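Local coordinates for protein cell division inhibitor SulA (Pseudomonas aeruginosa, PDB 1OFU) that probably inhibits cell division in the SOS response by binding FtsZ and keeping it from polymerising into the Z ring, at residues E48-R52 against A53-R57; A40-A43 against S44-H47; L63-D67 against N68-L72. All coordinates share one frame; numbering follows the deposited sequence.

Interaction 1 (E48-R52 against A53-R57); sequences EWLRR and AGLNR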
loop_
_atom_site.group_PDB
_atom_site.type_symbol
_atom_site.label_atom_id
_atom_site.label_comp_id
_atom_site.label_asym_id
_atom_site.label_seq_id
_atom_site.Cartn_x
_atom_site.Cartn_y
_atom_site.Cartn_z
ATOM N N GLU D 48 9.455 8.893 -13.774
ATOM C CA GLU D 48 8.450 8.054 -14.414
ATOM C C GLU D 48 8.129 6.819 -13.586
ATOM O O GLU D 48 6.967 6.437 -13.453
ATOM C CB GLU D 48 8.907 7.629 -15.810
ATOM C CG GLU D 48 8.091 8.277 -16.914
ATOM C CD GLU D 48 6.589 8.135 -16.687
ATOM O OE1 GLU D 48 6.091 6.989 -16.668
ATOM O OE2 GLU D 48 5.906 9.170 -16.522
ATOM N N TRP D 49 9.158 6.191 -13.030
ATOM C CA TRP D 49 8.939 5.010 -12.210
ATOM C C TRP D 49 8.097 5.401 -11.003
ATOM O O TRP D 49 7.157 4.700 -10.640
ATOM C CB TRP D 49 10.268 4.422 -11.719
ATOM C CG TRP D 49 10.082 3.171 -10.892
ATOM C CD1 TRP D 49 10.001 1.888 -11.354
ATOM C CD2 TRP D 49 9.893 3.096 -9.470
ATOM N NE1 TRP D 49 9.772 1.019 -10.311
ATOM C CE2 TRP D 49 9.702 1.733 -9.145
ATOM C CE3 TRP D 49 9.862 4.048 -8.442
ATOM C CZ2 TRP D 49 9.487 1.296 -7.830
ATOM C CZ3 TRP D 49 9.646 3.613 -7.131
ATOM C CH2 TRP D 49 9.463 2.247 -6.840
ATOM N N LEU D 50 8.444 6.526 -10.384
ATOM C CA LEU D 50 7.742 7.012 -9.199
ATOM C C LEU D 50 6.273 7.295 -9.469
ATOM O O LEU D 50 5.410 7.032 -8.621
ATOM C CB LEU D 50 8.436 8.269 -8.661
ATOM C CG LEU D 50 9.809 7.998 -8.041
ATOM C CD1 LEU D 50 10.532 9.304 -7.764
ATOM C CD2 LEU D 50 9.635 7.191 -6.760
ATOM N N ARG D 51 5.986 7.841 -10.647
ATOM C CA ARG D 51 4.607 8.121 -11.014
ATOM C C ARG D 51 3.887 6.804 -11.285
ATOM O O ARG D 51 2.741 6.627 -10.873
ATOM C CB ARG D 51 4.543 9.023 -12.251
ATOM C CG ARG D 51 4.969 10.468 -11.991
ATOM C CD ARG D 51 4.436 11.406 -13.066
ATOM N NE ARG D 51 5.115 11.258 -14.350
ATOM C CZ ARG D 51 6.356 11.668 -14.594
ATOM N NH1 ARG D 51 6.893 11.493 -15.795
ATOM N NH2 ARG D 51 7.062 12.257 -13.638
ATOM N N ARG D 52 4.555 5.879 -11.976
ATOM C CA ARG D 52 3.948 4.586 -12.266
ATOM C C ARG D 52 3.756 3.779 -10.983
ATOM O O ARG D 52 2.852 2.953 -10.895
ATOM C CB ARG D 52 4.797 3.781 -13.253
ATOM C CG ARG D 52 4.770 4.300 -14.682
ATOM C CD ARG D 52 5.035 3.171 -15.672
ATOM N NE ARG D 52 4.948 3.621 -17.059
ATOM C CZ ARG D 52 5.888 4.332 -17.677
ATOM N NH1 ARG D 52 6.997 4.676 -17.035
ATOM N NH2 ARG D 52 5.716 4.703 -18.939
ATOM N N ALA D 53 4.610 4.011 -9.988
ATOM C CA ALA D 53 4.479 3.305 -8.717
ATOM C C ALA D 53 3.252 3.836 -7.974
ATOM O O ALA D 53 2.925 3.373 -6.886
ATOM C CB ALA D 53 5.720 3.500 -7.882
ATOM N N GLY D 54 2.586 4.823 -8.564
ATOM C CA GLY D 54 1.391 5.387 -7.959
ATOM C C GLY D 54 1.590 6.281 -6.750
ATOM O O GLY D 54 0.654 6.480 -5.977
ATOM N N LEU D 55 2.786 6.834 -6.565
ATOM C CA LEU D 55 3.004 7.704 -5.414
ATOM C C LEU D 55 2.181 8.982 -5.569
ATOM O O LEU D 55 1.835 9.378 -6.681
ATOM C CB LEU D 55 4.485 8.085 -5.273
ATOM C CG LEU D 55 5.600 7.035 -5.322
ATOM C CD1 LEU D 55 6.801 7.581 -4.571
ATOM C CD2 LEU D 55 5.152 5.734 -4.695
ATOM N N ASN D 56 1.862 9.619 -4.449
ATOM C CA ASN D 56 1.098 10.860 -4.470
ATOM C C ASN D 56 2.022 11.961 -5.006
ATOM O O ASN D 56 2.917 12.449 -4.312
ATOM C CB ASN D 56 0.600 11.186 -3.057
ATOM C CG ASN D 56 -0.297 12.413 -3.016
ATOM O OD1 ASN D 56 -0.942 12.687 -2.003
ATOM N ND2 ASN D 56 -0.333 13.161 -4.113
ATOM N N ARG D 57 1.797 12.327 -6.260
ATOM C CA ARG D 57 2.597 13.325 -6.953
ATOM C C ARG D 57 2.597 14.722 -6.358
ATOM O O ARG D 57 3.424 15.546 -6.730
ATOM C CB ARG D 57 2.142 13.410 -8.403
ATOM C CG ARG D 57 2.085 12.064 -9.081
ATOM C CD ARG D 57 1.466 12.164 -10.453
ATOM N NE ARG D 57 1.373 10.850 -11.068
ATOM C CZ ARG D 57 1.128 10.646 -12.356
ATOM N NH1 ARG D 57 1.060 9.408 -12.826
ATOM N NH2 ARG D 57 0.959 11.682 -13.174
HETATM O O HOH W 1 1.543 8.667 -9.309
#
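Ala53 and Leu55 both bond back into the last turn of the helix that ends at Arg52, as the chain turns off through Gly54. Ala53 N donates to Trp49 O at 2.7 Å. Beyond it the pattern is that of a Schellman motif: Leu55 N reaches Leu50 O in a weak but fairly straight bond (160° at the hydrogen), Gly54 N points to Arg51 O, though its modelled position is less certain, and Gly54 takes the positive phi (74°) that glycine tolerates easily.

Ala53 CB sits over one face of the Trp49 six-membered ring, 4.0 Å from its centroid and close to the ring normal, a CH-pi contact. Leu50 CD2 meets Leu55 CD1 at 3.6 Å. Leu24 of helix 13-28 lies against Trp49 and Leu55, while Leu62 and Ile60 of strand 60-63 touch Leu50 and Leu55 respectively.

Two arginines also meet. The extended Arg57 chain crosses Arg51 at about a right angle and brings its guanidinium face over the aliphatic part of Arg51: Arg51 CD lies over the centre of the Arg57 guanidinium, 3.5 Å from Arg57 CZ. A water in the plane of that group accepts from Arg57 NE (2.8 Å) and donates to Arg51 O and Leu55 O, tying the arginine to the turn. Arg51, bent at chi3, turns NH1 to Glu48 OE2 in a salt bridge whose hydrogen bond is weak, and its NH2 bonds to the backbone of another protein's chain. The like charges of Arg51 NE and Arg57 NH2 come within 4.3 Å; the Glu48 carboxylate and an acidic side chain of the partner protein, which packs on Arg51, would be expected to balance them at the start of the FtsZ-binding region, whose first residue is Arg57.

Interaction 2 (A40-A43 against S44-H47); sequences APPA and SLTH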
loop_
_atom_site.group_PDB
_atom_site.type_symbol
_atom_site.label_atom_id
_atom_site.label_comp_id
_atom_site.label_asym_id
_atom_site.label_seq_id
_atom_site.Cartn_x
_atom_site.Cartn_y
_atom_site.Cartn_z
ATOM N N ALA D 40 18.700 11.698 -3.263
ATOM C CA ALA D 40 19.640 11.029 -4.148
ATOM C C ALA D 40 19.346 9.545 -4.328
ATOM O O ALA D 40 20.210 8.702 -4.093
ATOM C CB ALA D 40 21.068 11.222 -3.632
ATOM N N PRO D 41 18.114 9.202 -4.736
ATOM C CA PRO D 41 17.774 7.791 -4.934
ATOM C C PRO D 41 18.521 7.281 -6.161
ATOM O O PRO D 41 18.983 8.072 -6.977
ATOM C CB PRO D 41 16.269 7.830 -5.153
ATOM C CG PRO D 41 16.086 9.133 -5.864
ATOM C CD PRO D 41 16.961 10.063 -5.050
ATOM N N PRO D 42 18.653 5.956 -6.307
ATOM C CA PRO D 42 19.361 5.410 -7.467
ATOM C C PRO D 42 18.708 5.787 -8.798
ATOM O O PRO D 42 17.509 6.079 -8.858
ATOM C CB PRO D 42 19.348 3.905 -7.203
ATOM C CG PRO D 42 18.104 3.712 -6.387
ATOM C CD PRO D 42 18.147 4.878 -5.438
ATOM N N ALA D 43 19.512 5.779 -9.857
ATOM C CA ALA D 43 19.061 6.139 -11.197
ATOM C C ALA D 43 17.797 5.398 -11.589
ATOM O O ALA D 43 16.994 5.892 -12.374
ATOM C CB ALA D 43 20.171 5.856 -12.211
ATOM N N SER D 44 17.629 4.206 -11.036
ATOM C CA SER D 44 16.456 3.395 -11.313
ATOM C C SER D 44 15.156 4.128 -10.951
ATOM O O SER D 44 14.156 4.006 -11.656
ATOM C CB SER D 44 16.547 2.081 -10.529
ATOM O OG SER D 44 15.561 1.170 -10.967
ATOM N N LEU D 45 15.162 4.875 -9.849
ATOM C CA LEU D 45 13.963 5.603 -9.439
ATOM C C LEU D 45 13.786 6.905 -10.205
ATOM O O LEU D 45 14.003 7.987 -9.667
ATOM C CB LEU D 45 13.986 5.912 -7.938
ATOM C CG LEU D 45 13.575 4.787 -6.991
ATOM C CD1 LEU D 45 14.644 3.707 -6.971
ATOM C CD2 LEU D 45 13.366 5.363 -5.601
ATOM N N THR D 46 13.387 6.790 -11.463
ATOM C CA THR D 46 13.165 7.957 -12.304
ATOM C C THR D 46 11.821 8.546 -11.921
ATOM O O THR D 46 11.022 7.902 -11.236
ATOM C CB THR D 46 13.087 7.565 -13.783
ATOM O OG1 THR D 46 11.983 6.670 -13.972
ATOM C CG2 THR D 46 14.375 6.875 -14.226
ATOM N N HIS D 47 11.568 9.771 -12.365
ATOM C CA HIS D 47 10.301 10.409 -12.075
ATOM C C HIS D 47 9.174 9.569 -12.664
ATOM O O HIS D 47 8.072 9.525 -12.117
ATOM C CB HIS D 47 10.271 11.827 -12.655
ATOM C CG HIS D 47 11.019 12.830 -11.832
ATOM N ND1 HIS D 47 10.581 14.127 -11.661
ATOM C CD2 HIS D 47 12.178 12.730 -11.139
ATOM C CE1 HIS D 47 11.437 14.781 -10.897
ATOM N NE2 HIS D 47 12.415 13.958 -10.567
#
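Leu45 holds CG anti to its carbonyl carbon (chi1 -80°), and with chi2 near +71° the two methyls divide between the prolines: CD1 lies 3.5 Å from Pro42 CG, and CD2 lies 3.8 Å from Pro41 CB. Both proline rings thus meet one branched tip, each through its own methyl. The backbone folds back on itself, Leu45 N donating to Pro42 O at 2.8 Å.

The bond closes a beta turn whose two inner residues, Ala43 and Ser44, have helical backbone angles. An inverse gamma turn centred on Leu45 follows, with a weak bond from Thr46 N to Ser44 O, and together these turns carry the chain from strand 35-39 to helix 47-52. Thr46 is the N-cap of that helix: with chi1 at 61° OG1 lies between the backbone N and the carbonyl carbon and bonds to Trp49 N, while CG2 turns back to within 3.4 Å of Ala43 O. Trp90 touches Pro41, Pro42 and Leu45, and Leu17 and Leu24 of helix 13-28 also pack on buried Leu45.

Interaction 3 (L63-D67 against N68-L72); sequences LQAKD and NAAAL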
loop_
_atom_site.group_PDB
_atom_site.type_symbol
_atom_site.label_atom_id
_atom_site.label_comp_id
_atom_site.label_asym_id
_atom_site.label_seq_id
_atom_site.Cartn_x
_atom_site.Cartn_y
_atom_site.Cartn_z
ATOM N N LEU D 63 15.178 15.149 -4.224
ATOM C CA LEU D 63 16.368 15.992 -4.304
ATOM C C LEU D 63 17.585 15.189 -4.728
ATOM O O LEU D 63 17.707 14.009 -4.400
ATOM C CB LEU D 63 16.652 16.639 -2.948
ATOM C CG LEU D 63 15.479 17.286 -2.214
ATOM C CD1 LEU D 63 15.990 17.907 -0.922
ATOM C CD2 LEU D 63 14.815 18.338 -3.094
ATOM N N GLN D 64 18.489 15.834 -5.455
ATOM C CA GLN D 64 19.702 15.169 -5.907
ATOM C C GLN D 64 20.916 15.607 -5.105
ATOM O O GLN D 64 20.881 16.618 -4.404
ATOM C CB GLN D 64 19.940 15.440 -7.393
ATOM C CG GLN D 64 19.215 14.476 -8.313
ATOM C CD GLN D 64 19.443 13.027 -7.910
ATOM O OE1 GLN D 64 20.557 12.640 -7.537
ATOM N NE2 GLN D 64 18.389 12.215 -7.988
ATOM N N ALA D 65 21.986 14.826 -5.212
ATOM C CA ALA D 65 23.239 15.096 -4.517
ATOM C C ALA D 65 24.351 14.475 -5.353
ATOM O O ALA D 65 24.156 13.424 -5.959
ATOM C CB ALA D 65 23.211 14.480 -3.129
ATOM N N LYS D 66 25.516 15.117 -5.382
ATOM C CA LYS D 66 26.635 14.620 -6.178
ATOM C C LYS D 66 27.244 13.309 -5.689
ATOM O O LYS D 66 27.666 12.481 -6.497
ATOM C CB LYS D 66 27.732 15.686 -6.282
ATOM C CG LYS D 66 28.275 16.170 -4.951
ATOM C CD LYS D 66 29.472 17.095 -5.148
ATOM C CE LYS D 66 29.103 18.326 -5.970
ATOM N NZ LYS D 66 30.262 19.249 -6.140
ATOM N N ASP D 67 27.304 13.118 -4.375
ATOM C CA ASP D 67 27.857 11.883 -3.833
ATOM C C ASP D 67 27.344 11.557 -2.436
ATOM O O ASP D 67 26.654 12.361 -1.808
ATOM C CB ASP D 67 29.393 11.922 -3.829
ATOM C CG ASP D 67 29.956 13.057 -2.988
ATOM O OD1 ASP D 67 29.304 13.458 -2.000
ATOM O OD2 ASP D 67 31.068 13.533 -3.307
ATOM N N ASN D 68 27.692 10.366 -1.960
ATOM C CA ASN D 68 27.263 9.896 -0.649
ATOM C C ASN D 68 27.456 10.921 0.453
ATOM O O ASN D 68 26.549 11.155 1.256
ATOM C CB ASN D 68 27.997 8.600 -0.295
ATOM C CG ASN D 68 27.466 7.408 -1.059
ATOM O OD1 ASN D 68 26.376 6.912 -0.777
ATOM N ND2 ASN D 68 28.226 6.946 -2.043
ATOM N N ALA D 69 28.633 11.534 0.493
ATOM C CA ALA D 69 28.920 12.537 1.507
ATOM C C ALA D 69 27.929 13.698 1.393
ATOM O O ALA D 69 27.453 14.224 2.401
ATOM C CB ALA D 69 30.353 13.039 1.351
ATOM N N ALA D 70 27.618 14.090 0.160
ATOM C CA ALA D 70 26.677 15.183 -0.075
ATOM C C ALA D 70 25.249 14.749 0.258
ATOM O O ALA D 70 24.469 15.512 0.828
ATOM C CB ALA D 70 26.761 15.646 -1.526
ATOM N N ALA D 71 24.910 13.519 -0.101
ATOM C CA ALA D 71 23.577 13.001 0.179
ATOM C C ALA D 71 23.361 12.915 1.688
ATOM O O ALA D 71 22.267 13.174 2.185
ATOM C CB ALA D 71 23.407 11.629 -0.463
ATOM N N LEU D 72 24.416 12.561 2.415
ATOM C CA LEU D 72 24.342 12.437 3.870
ATOM C C LEU D 72 24.070 13.800 4.504
ATOM O O LEU D 72 23.221 13.930 5.390
ATOM C CB LEU D 72 25.655 11.871 4.421
ATOM C CG LEU D 72 25.645 11.141 5.770
ATOM C CD1 LEU D 72 27.054 11.172 6.335
ATOM C CD2 LEU D 72 24.685 11.785 6.747
#
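Asp67, with an extended backbone, precedes helix 68-80, and the CA atoms of Ala65 and Ala71 lie 5.2 Å apart. The first main-chain bond of the helix runs from Ala71 N to Asp67 O, 2.7 Å long and nearly straight (160° at the hydrogen).

Beside it the aspartate side chain makes a second bond. With chi1 at 60°, CG sits between the backbone N and the carbonyl carbon, and the carboxylate folds over the start of the helix, where OD1 accepts from Ala70 N at 2.8 Å. Successive amides of the first turn are thus taken by the side chain and the main chain of a single residue. OD1 also lies against the methyl groups of the turn, 3.4 Å from Ala70 CB and slightly farther from that of Ala69. The amino end of a helix would be expected to favour the charged form of this carboxylate.

Apolar contacts fill in on the incoming side. The methyl of Ala65 points toward the helix and rests 3.6 Å from Ala71 N, with Ala71 CB at 3.9 Å from Ala65 CB. Lys66 touches through its aliphatic root, CG lying 3.8 Å from Ala70 CB, while its amine leads away from the helix. Leu91 touches Ala71 and Asn68, and Ala40 touches Ala65.

Ala65 and Lys66 belong to an FtsZ-binding region, in the link that leads from strand 60-63 to this cap. The arrangement itself is an aspartate N-cap, here at the beta-to-alpha junction of a beta-alpha-beta crossover that leads from strand 60-63, outermost in this chain's sheet, to strand 84-89 of the same parallel sheet.

Leaving strand 35-39, the chain passes first through interaction 2, whose turns lead to the cap of helix 47-52; interaction 1 ends that short helix and starts the path to strand 60-63, and interaction 3 carries the chain from this strand into helix 68-80. The three follow in series, with none nested or crossed. Interactions 1 and 2 touch where Trp49 CB packs on Ser44 O. Interactions 2 and 3 meet at the ends of the neighbouring strands 35-39 and 60-63, where Ala40 N and Leu63 O, 2.8 Å apart, probably form a hydrogen bond. Interactions 1 and 3 do not touch, their nearest atoms about 8 Å apart, but strand 60-63 joins their FtsZ-binding parts.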